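Local structure of aldehyde dehydrogenase (Anabaena variabilis, 4H7N) at residues A73-T78 with S82-E87; F138-S143 with P166-P171; I145-A150 with C155-K160. The protein probably oxidises aldehydes to carboxylic acids with NAD+ as the hydride acceptor. All blocks are in the same frame, centred on the assembly; numbering follows the deposited sequence.

Contact 1: residues A73-T78 with S82-E87; sequences ALVNDT and SITVLE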
loop_
_atom_site.group_PDB
_atom_site.type_symbol
_atom_site.label_atom_id
_atom_site.label_comp_id
_atom_site.label_asym_id
_atom_site.label_seq_id
_atom_site.Cartn_x
_atom_site.Cartn_y
_atom_site.Cartn_z
ATOM N N ALA A 73 30.470 18.939 0.607
ATOM C CA ALA A 73 29.131 19.497 0.681
ATOM C C ALA A 73 28.330 18.869 1.827
ATOM O O ALA A 73 27.578 19.555 2.493
ATOM C CB ALA A 73 28.399 19.345 -0.634
ATOM N N LEU A 74 28.529 17.580 2.066
ATOM C CA LEU A 74 27.766 16.887 3.110
ATOM C C LEU A 74 28.319 17.242 4.517
ATOM O O LEU A 74 27.565 17.393 5.468
ATOM C CB LEU A 74 27.705 15.400 2.783
ATOM C CG LEU A 74 26.737 14.550 3.576
ATOM C CD1 LEU A 74 25.300 15.045 3.466
ATOM C CD2 LEU A 74 26.842 13.111 3.057
ATOM N N VAL A 75 29.616 17.427 4.653
ATOM C CA VAL A 75 30.181 18.015 5.894
ATOM C C VAL A 75 29.529 19.407 6.162
ATOM O O VAL A 75 29.129 19.718 7.275
ATOM C CB VAL A 75 31.695 18.200 5.804
ATOM C CG1 VAL A 75 32.236 19.131 6.884
ATOM C CG2 VAL A 75 32.403 16.871 5.867
ATOM N N ASN A 76 29.467 20.233 5.131
ATOM C CA ASN A 76 28.860 21.550 5.245
ATOM C C ASN A 76 27.390 21.426 5.695
ATOM O O ASN A 76 26.942 22.212 6.554
ATOM C CB ASN A 76 28.964 22.267 3.894
ATOM C CG ASN A 76 28.832 23.788 3.969
ATOM O OD1 ASN A 76 29.257 24.495 3.021
ATOM N ND2 ASN A 76 28.216 24.318 5.037
ATOM N N ASP A 77 26.648 20.474 5.126
ATOM C CA ASP A 77 25.227 20.294 5.490
ATOM C C ASP A 77 25.043 19.825 6.930
ATOM O O ASP A 77 24.089 20.196 7.582
ATOM C CB ASP A 77 24.515 19.251 4.596
ATOM C CG ASP A 77 24.017 19.791 3.243
ATOM O OD1 ASP A 77 23.553 20.964 3.125
ATOM O OD2 ASP A 77 23.996 18.981 2.266
ATOM N N THR A 78 25.913 18.926 7.388
ATOM C CA THR A 78 25.701 18.170 8.637
ATOM C C THR A 78 26.595 18.541 9.772
ATOM O O THR A 78 26.301 18.237 10.921
ATOM C CB THR A 78 25.871 16.656 8.430
ATOM O OG1 THR A 78 27.212 16.313 8.012
ATOM C CG2 THR A 78 24.856 16.124 7.374
ATOM N N SER A 82 32.907 11.835 10.184
ATOM C CA SER A 82 32.978 10.375 10.121
ATOM C C SER A 82 31.632 9.770 9.723
ATOM O O SER A 82 31.586 8.847 8.893
ATOM C CB SER A 82 33.554 9.785 11.400
ATOM O OG SER A 82 32.741 10.139 12.496
ATOM N N ILE A 83 30.525 10.328 10.198
ATOM C CA ILE A 83 29.202 9.857 9.743
ATOM C C ILE A 83 28.947 10.295 8.292
ATOM O O ILE A 83 28.241 9.621 7.551
ATOM C CB ILE A 83 28.042 10.289 10.687
ATOM C CG1 ILE A 83 28.227 9.776 12.123
ATOM C CG2 ILE A 83 26.699 9.852 10.178
ATOM C CD1 ILE A 83 28.937 8.444 12.278
ATOM N N THR A 84 29.589 11.358 7.835
ATOM C CA THR A 84 29.510 11.695 6.406
ATOM C C THR A 84 30.126 10.615 5.533
ATOM O O THR A 84 29.545 10.205 4.509
ATOM C CB THR A 84 30.107 13.098 6.142
ATOM O OG1 THR A 84 29.167 14.080 6.586
ATOM C CG2 THR A 84 30.340 13.323 4.700
ATOM N N VAL A 85 31.307 10.163 5.917
ATOM C CA VAL A 85 31.980 9.082 5.185
ATOM C C VAL A 85 31.068 7.834 5.134
ATOM O O VAL A 85 30.887 7.221 4.101
ATOM C CB VAL A 85 33.322 8.717 5.811
ATOM C CG1 VAL A 85 34.002 7.621 5.007
ATOM C CG2 VAL A 85 34.225 9.955 5.888
ATOM N N LEU A 86 30.455 7.493 6.244
ATOM C CA LEU A 86 29.565 6.325 6.266
ATOM C C LEU A 86 28.340 6.515 5.412
ATOM O O LEU A 86 27.914 5.579 4.725
ATOM C CB LEU A 86 29.155 5.977 7.701
ATOM C CG LEU A 86 30.294 5.827 8.729
ATOM C CD1 LEU A 86 29.717 5.205 10.004
ATOM C CD2 LEU A 86 31.503 5.011 8.242
ATOM N N GLU A 87 27.761 7.716 5.419
ATOM C CA GLU A 87 26.596 7.959 4.553
ATOM C C GLU A 87 26.972 7.744 3.126
ATOM O O GLU A 87 26.220 7.108 2.362
ATOM C CB GLU A 87 26.083 9.389 4.655
ATOM C CG GLU A 87 24.934 9.608 5.545
ATOM C CD GLU A 87 24.282 10.971 5.373
ATOM O OE1 GLU A 87 24.634 11.832 6.187
ATOM O OE2 GLU A 87 23.383 11.159 4.485
#
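L74 and T84 lie alongside each other with their side chains running opposite ways, the methyl CG2 of T84 lying 3.9 Å from L74 CB and as near to L74 CD2. With CG anti to the backbone N (chi1 -168°), L74 sends CD2 on to E87, where it stands 4.0 Å from E87 OE1 and 4.1 Å from E87 CB. L74 also touches P139 and L140 of helix 139-144. T84 CG2 is itself anti to its backbone N, which puts the methyl against the leucine, while V75 CG2 approaches T84 CG2 at 4.3 Å from the next position of helix 67-78. Beside this apolar patch the hydroxyls of T78 and T84 lie with OG1 to OG1 at 3.3 Å. Each hydroxyl has a defined partner elsewhere: T84 OG1 the carbonyl of R80 in the link, and T78 OG1 donates to L74 O over 2.8 Å. The amide of T78 reaches that same oxygen from the opposite face of the carbonyl plane, so two donors grip L74 O near the end of its helix. Putting an alanine at L74 would probably leave the T84 methyl and E87 CB without their apolar neighbour and open a gap on the side of P139 and L140. Farther out, E87 OE1 forms a salt bridge with R80, and OE2 accepts from the amide of T141. The axes of the short segments run 9.5 Å apart at 126°: two consecutive helices joined by a three-residue link and packed at a steep angle, in the N-terminal part of the aldehyde dehydrogenase fold.

Contact 2: residues F138-S143 with P166-P171; sequences FPLTLS and PRFVAP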
loop_
_atom_site.group_PDB
_atom_site.type_symbol
_atom_site.label_atom_id
_atom_site.label_comp_id
_atom_site.label_asym_id
_atom_site.label_seq_id
_atom_site.Cartn_x
_atom_site.Cartn_y
_atom_site.Cartn_z
ATOM N N PHE A 138 20.020 12.660 7.670
ATOM C CA PHE A 138 20.944 11.911 6.838
ATOM C C PHE A 138 20.570 12.310 5.424
ATOM O O PHE A 138 19.843 11.617 4.715
ATOM C CB PHE A 138 20.813 10.394 7.020
ATOM C CG PHE A 138 21.197 9.876 8.392
ATOM C CD1 PHE A 138 22.514 9.662 8.724
ATOM C CD2 PHE A 138 20.208 9.465 9.304
ATOM C CE1 PHE A 138 22.863 9.147 9.956
ATOM C CE2 PHE A 138 20.563 8.932 10.536
ATOM C CZ PHE A 138 21.899 8.786 10.856
ATOM N N PRO A 139 20.997 13.473 5.031
ATOM C CA PRO A 139 20.440 14.056 3.826
ATOM C C PRO A 139 20.686 13.206 2.582
ATOM O O PRO A 139 19.780 13.071 1.763
ATOM C CB PRO A 139 21.146 15.395 3.692
ATOM C CG PRO A 139 22.055 15.505 4.813
ATOM C CD PRO A 139 22.055 14.274 5.646
ATOM N N LEU A 140 21.885 12.631 2.456
ATOM C CA LEU A 140 22.209 11.855 1.284
ATOM C C LEU A 140 21.480 10.543 1.307
ATOM O O LEU A 140 20.695 10.237 0.384
ATOM C CB LEU A 140 23.719 11.640 1.144
ATOM C CG LEU A 140 24.114 10.712 0.018
ATOM C CD1 LEU A 140 23.794 11.340 -1.327
ATOM C CD2 LEU A 140 25.594 10.321 0.104
ATOM N N THR A 141 21.640 9.769 2.364
ATOM C CA THR A 141 21.089 8.409 2.308
ATOM C C THR A 141 19.571 8.436 2.258
ATOM O O THR A 141 18.970 7.620 1.541
ATOM C CB THR A 141 21.573 7.500 3.434
ATOM O OG1 THR A 141 21.475 8.205 4.641
ATOM C CG2 THR A 141 23.079 7.125 3.273
ATOM N N LEU A 142 18.945 9.337 3.000
ATOM C CA LEU A 142 17.488 9.363 2.991
ATOM C C LEU A 142 16.868 10.018 1.733
ATOM O O LEU A 142 15.708 9.796 1.462
ATOM C CB LEU A 142 16.951 9.946 4.318
ATOM C CG LEU A 142 17.333 9.073 5.535
ATOM C CD1 LEU A 142 16.873 9.613 6.877
ATOM C CD2 LEU A 142 16.810 7.638 5.435
ATOM N N SER A 143 17.624 10.828 0.976
ATOM C CA SER A 143 17.158 11.301 -0.300
ATOM C C SER A 143 17.188 10.174 -1.341
ATOM O O SER A 143 16.435 10.228 -2.323
ATOM C CB SER A 143 17.961 12.505 -0.807
ATOM O OG SER A 143 19.295 12.156 -1.147
ATOM N N PRO A 166 20.522 21.085 2.006
ATOM C CA PRO A 166 20.334 20.873 0.581
ATOM C C PRO A 166 21.631 20.860 -0.218
ATOM O O PRO A 166 21.609 20.606 -1.418
ATOM C CB PRO A 166 19.494 22.090 0.187
ATOM C CG PRO A 166 20.128 23.159 1.027
ATOM C CD PRO A 166 20.521 22.513 2.342
ATOM N N ARG A 167 22.751 21.154 0.408
ATOM C CA ARG A 167 23.984 21.434 -0.374
ATOM C C ARG A 167 24.585 20.210 -1.070
ATOM O O ARG A 167 25.232 20.344 -2.104
ATOM C CB ARG A 167 25.059 22.049 0.497
ATOM C CG ARG A 167 24.627 23.248 1.309
ATOM C CD ARG A 167 25.784 23.611 2.209
ATOM N NE ARG A 167 25.462 24.652 3.159
ATOM C CZ ARG A 167 24.653 24.520 4.219
ATOM N NH1 ARG A 167 23.985 23.407 4.463
ATOM N NH2 ARG A 167 24.525 25.524 5.063
ATOM N N PHE A 168 24.281 19.010 -0.558
ATOM C CA PHE A 168 24.842 17.768 -1.111
ATOM C C PHE A 168 24.362 17.508 -2.519
ATOM O O PHE A 168 24.985 16.743 -3.223
ATOM C CB PHE A 168 24.506 16.571 -0.240
ATOM C CG PHE A 168 23.060 16.162 -0.326
ATOM C CD1 PHE A 168 22.091 16.811 0.408
ATOM C CD2 PHE A 168 22.675 15.133 -1.167
ATOM C CE1 PHE A 168 20.766 16.427 0.326
ATOM C CE2 PHE A 168 21.338 14.739 -1.263
ATOM C CZ PHE A 168 20.387 15.381 -0.503
ATOM N N VAL A 169 23.262 18.137 -2.917
ATOM C CA VAL A 169 22.707 18.004 -4.241
ATOM C C VAL A 169 23.668 18.513 -5.344
ATOM O O VAL A 169 23.795 17.886 -6.417
ATOM C CB VAL A 169 21.317 18.691 -4.328
ATOM C CG1 VAL A 169 20.808 18.694 -5.746
ATOM C CG2 VAL A 169 20.300 17.898 -3.500
ATOM N N ALA A 170 24.393 19.581 -5.084
ATOM C CA ALA A 170 25.180 20.223 -6.164
ATOM C C ALA A 170 26.209 19.230 -6.752
ATOM O O ALA A 170 26.268 19.058 -7.944
ATOM C CB ALA A 170 25.855 21.495 -5.672
ATOM N N PRO A 171 26.953 18.504 -5.919
ATOM C CA PRO A 171 27.866 17.524 -6.540
ATOM C C PRO A 171 27.146 16.311 -7.180
ATOM O O PRO A 171 27.586 15.835 -8.231
ATOM C CB PRO A 171 28.831 17.167 -5.419
ATOM C CG PRO A 171 28.149 17.552 -4.168
ATOM C CD PRO A 171 27.266 18.732 -4.505
#
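F168 lays one face of its ring over the first turn of helix 139-144, with L140 N 4.2 Å above the ring centre and P139 C nearer the rim. P139 brings CB to within 3.5 Å of F168 CE1, and its carbonyl oxygen comes to 3.3 Å from F168 CZ. L140 crosses the phenyl side chain at a slant; its CD1 methyl is 4.0 Å from F168 CD2. The hydroxyl of S143 approaches the ring obliquely, S143 OG lying 3.3 Å from F168 CE2, but its hydrogen bond goes to L140 O at 2.8 Å, within its own helix. F168 CG sits between the backbone N and the carbonyl carbon (chi1 72°), and this swings the ring back against V169, whose CG2 lies over the rim of the opposite face. The ring is thus flanked on both faces, by V169 and by the P139-L140 backbone. D77 of helix 67-78 fixes the turn behind it, accepting from F168 N and forming a salt bridge with R167. The type I turn from P166 to V169, which follows strand 156-161, thus packs on the helix that follows strand 118-134; the two strands are parallel neighbours, consistent with the Rossmann-like domain of the family.

Contact 3: residues I145-A150 with C155-K160; sequences IDTIPA and CAVVVK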
loop_
_atom_site.group_PDB
_atom_site.type_symbol
_atom_site.label_atom_id
_atom_site.label_comp_id
_atom_site.label_asym_id
_atom_site.label_seq_id
_atom_site.Cartn_x
_atom_site.Cartn_y
_atom_site.Cartn_z
ATOM N N ILE A 145 17.343 6.550 -0.593
ATOM C CA ILE A 145 16.874 5.245 -0.188
ATOM C C ILE A 145 15.688 4.753 -0.993
ATOM O O ILE A 145 15.634 3.587 -1.307
ATOM C CB ILE A 145 16.589 5.195 1.356
ATOM C CG1 ILE A 145 16.495 3.751 1.838
ATOM C CG2 ILE A 145 15.350 5.980 1.766
ATOM C CD1 ILE A 145 16.459 3.608 3.351
ATOM N N ASP A 146 14.724 5.627 -1.329
ATOM C CA ASP A 146 13.614 5.250 -2.181
ATOM C C ASP A 146 13.956 5.519 -3.666
ATOM O O ASP A 146 13.584 4.795 -4.552
ATOM C CB ASP A 146 12.344 6.025 -1.773
ATOM C CG ASP A 146 11.859 5.689 -0.321
ATOM O OD1 ASP A 146 11.704 4.505 0.021
ATOM O OD2 ASP A 146 11.645 6.626 0.449
ATOM N N THR A 147 14.710 6.569 -3.919
ATOM C CA THR A 147 14.983 7.021 -5.289
ATOM C C THR A 147 15.625 5.932 -6.128
ATOM O O THR A 147 15.256 5.704 -7.300
ATOM C CB THR A 147 15.866 8.291 -5.241
ATOM O OG1 THR A 147 15.198 9.331 -4.510
ATOM C CG2 THR A 147 16.243 8.820 -6.629
ATOM N N ILE A 148 16.624 5.262 -5.554
ATOM C CA ILE A 148 17.416 4.296 -6.327
ATOM C C ILE A 148 16.561 3.111 -6.790
ATOM O O ILE A 148 16.586 2.804 -7.942
ATOM C CB ILE A 148 18.669 3.815 -5.566
ATOM C CG1 ILE A 148 19.656 4.967 -5.355
ATOM C CG2 ILE A 148 19.291 2.607 -6.281
ATOM C CD1 ILE A 148 20.226 5.566 -6.624
ATOM N N PRO A 149 15.824 2.427 -5.889
ATOM C CA PRO A 149 15.000 1.338 -6.431
ATOM C C PRO A 149 13.908 1.829 -7.369
ATOM O O PRO A 149 13.611 1.184 -8.371
ATOM C CB PRO A 149 14.415 0.659 -5.165
ATOM C CG PRO A 149 14.660 1.601 -4.006
ATOM C CD PRO A 149 15.842 2.440 -4.422
ATOM N N ALA A 150 13.334 2.993 -7.105
ATOM C CA ALA A 150 12.346 3.509 -8.034
ATOM C C ALA A 150 12.942 3.730 -9.436
ATOM O O ALA A 150 12.301 3.400 -10.435
ATOM C CB ALA A 150 11.767 4.792 -7.510
ATOM N N CYS A 155 10.977 4.063 -13.143
ATOM C CA CYS A 155 10.330 5.325 -12.831
ATOM C C CYS A 155 11.270 6.490 -13.070
ATOM O O CYS A 155 12.450 6.375 -12.878
ATOM C CB CYS A 155 9.996 5.371 -11.340
ATOM S SG CYS A 155 9.043 3.969 -10.653
ATOM N N ALA A 156 10.715 7.645 -13.409
ATOM C CA ALA A 156 11.384 8.911 -13.159
ATOM C C ALA A 156 11.076 9.385 -11.735
ATOM O O ALA A 156 10.036 9.013 -11.121
ATOM C CB ALA A 156 10.948 9.954 -14.175
ATOM N N VAL A 157 12.025 10.129 -11.154
ATOM C CA VAL A 157 11.922 10.479 -9.764
ATOM C C VAL A 157 12.264 11.959 -9.599
ATOM O O VAL A 157 13.308 12.418 -10.123
ATOM C CB VAL A 157 12.886 9.654 -8.900
ATOM C CG1 VAL A 157 12.693 9.996 -7.436
ATOM C CG2 VAL A 157 12.733 8.157 -9.136
ATOM N N VAL A 158 11.382 12.697 -8.927
ATOM C CA VAL A 158 11.667 14.084 -8.479
ATOM C C VAL A 158 11.976 14.086 -6.988
ATOM O O VAL A 158 11.169 13.655 -6.183
ATOM C CB VAL A 158 10.486 15.036 -8.736
ATOM C CG1 VAL A 158 10.870 16.451 -8.368
ATOM C CG2 VAL A 158 10.158 15.055 -10.194
ATOM N N VAL A 159 13.164 14.510 -6.625
ATOM C CA VAL A 159 13.610 14.483 -5.282
ATOM C C VAL A 159 13.687 15.904 -4.724
ATOM O O VAL A 159 14.352 16.751 -5.309
ATOM C CB VAL A 159 15.047 13.854 -5.191
ATOM C CG1 VAL A 159 15.577 13.832 -3.750
ATOM C CG2 VAL A 159 15.044 12.479 -5.786
ATOM N N LYS A 160 13.033 16.118 -3.592
ATOM C CA LYS A 160 13.005 17.394 -2.869
ATOM C C LYS A 160 13.565 17.193 -1.467
ATOM O O LYS A 160 12.844 16.843 -0.526
ATOM C CB LYS A 160 11.569 18.027 -2.778
ATOM C CG LYS A 160 11.742 19.496 -2.390
ATOM C CD LYS A 160 10.739 20.104 -1.445
ATOM C CE LYS A 160 10.664 19.424 -0.099
ATOM N NZ LYS A 160 11.589 20.060 0.799
#
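A150 O receives the amide of C155, the N to O distance being 3.1 Å and the angle at the hydrogen 153°. The donor is tilted 24° from the carbonyl plane, and C155 CB and SG also lie close to this oxygen, CB at 3.2 Å from A150 O. SG lies anti to its own carbonyl carbon, beside the backbone N (chi1 -53°), a turn that keeps the sulfur next to the end of the helix segment. Farther along the strand the contact is made by small aliphatic groups. A150 CB meets V157 CG2 at 3.9 Å, and the other methyl of V157, CG1, stands 3.8 Å from T147 CG2, the two side chains slanting across each other. V159 meets T147 at about a right angle and brings CG2 to 3.4 Å from T147 OG1. That hydroxyl is hydrogen-bonded to S143 O, one turn back in the chain, and V159 CG2 meets it by packing alone. V157 and V159, alternate residues of the strand, both point CB toward the helix, as does C155 just before it. V132 of strand 118-134 and L186 of strand 186-188 also touch T147, while F453 packs against both A150 and C155. Backbone bonds tie A156 and V158 to V130, and V157 to V185 and I187, so this strand lies within the sheet. Helix 147-153 and strand 156-161 make the alpha-beta half of a beta-alpha-beta crossover whose two strands, 118-134 and 156-161, pair in parallel, consistent with the Rossmann-like NAD-binding domain of aldehyde dehydrogenases.

How the contacts relate
All three contacts are buried, but they join different elements. Contact 1 pairs two helices, contact 2 sets a turn against a helix, and contact 3 lays a helix on a sheet strand. Contacts 1 and 2 touch, their centres 9 Å apart, and polar groups join them: D77 with R167 and F168, E87 with helix 139-144. Contact 3 is nested in the chain between the two segments of contact 2 and meets it by packing of S143 O on V159 CG1; contact 1 does not reach it. The charged groups D77 and E87 join contacts 1 and 2 to each other, while within contact 3 methyl groups and one backbone bond meet the strand.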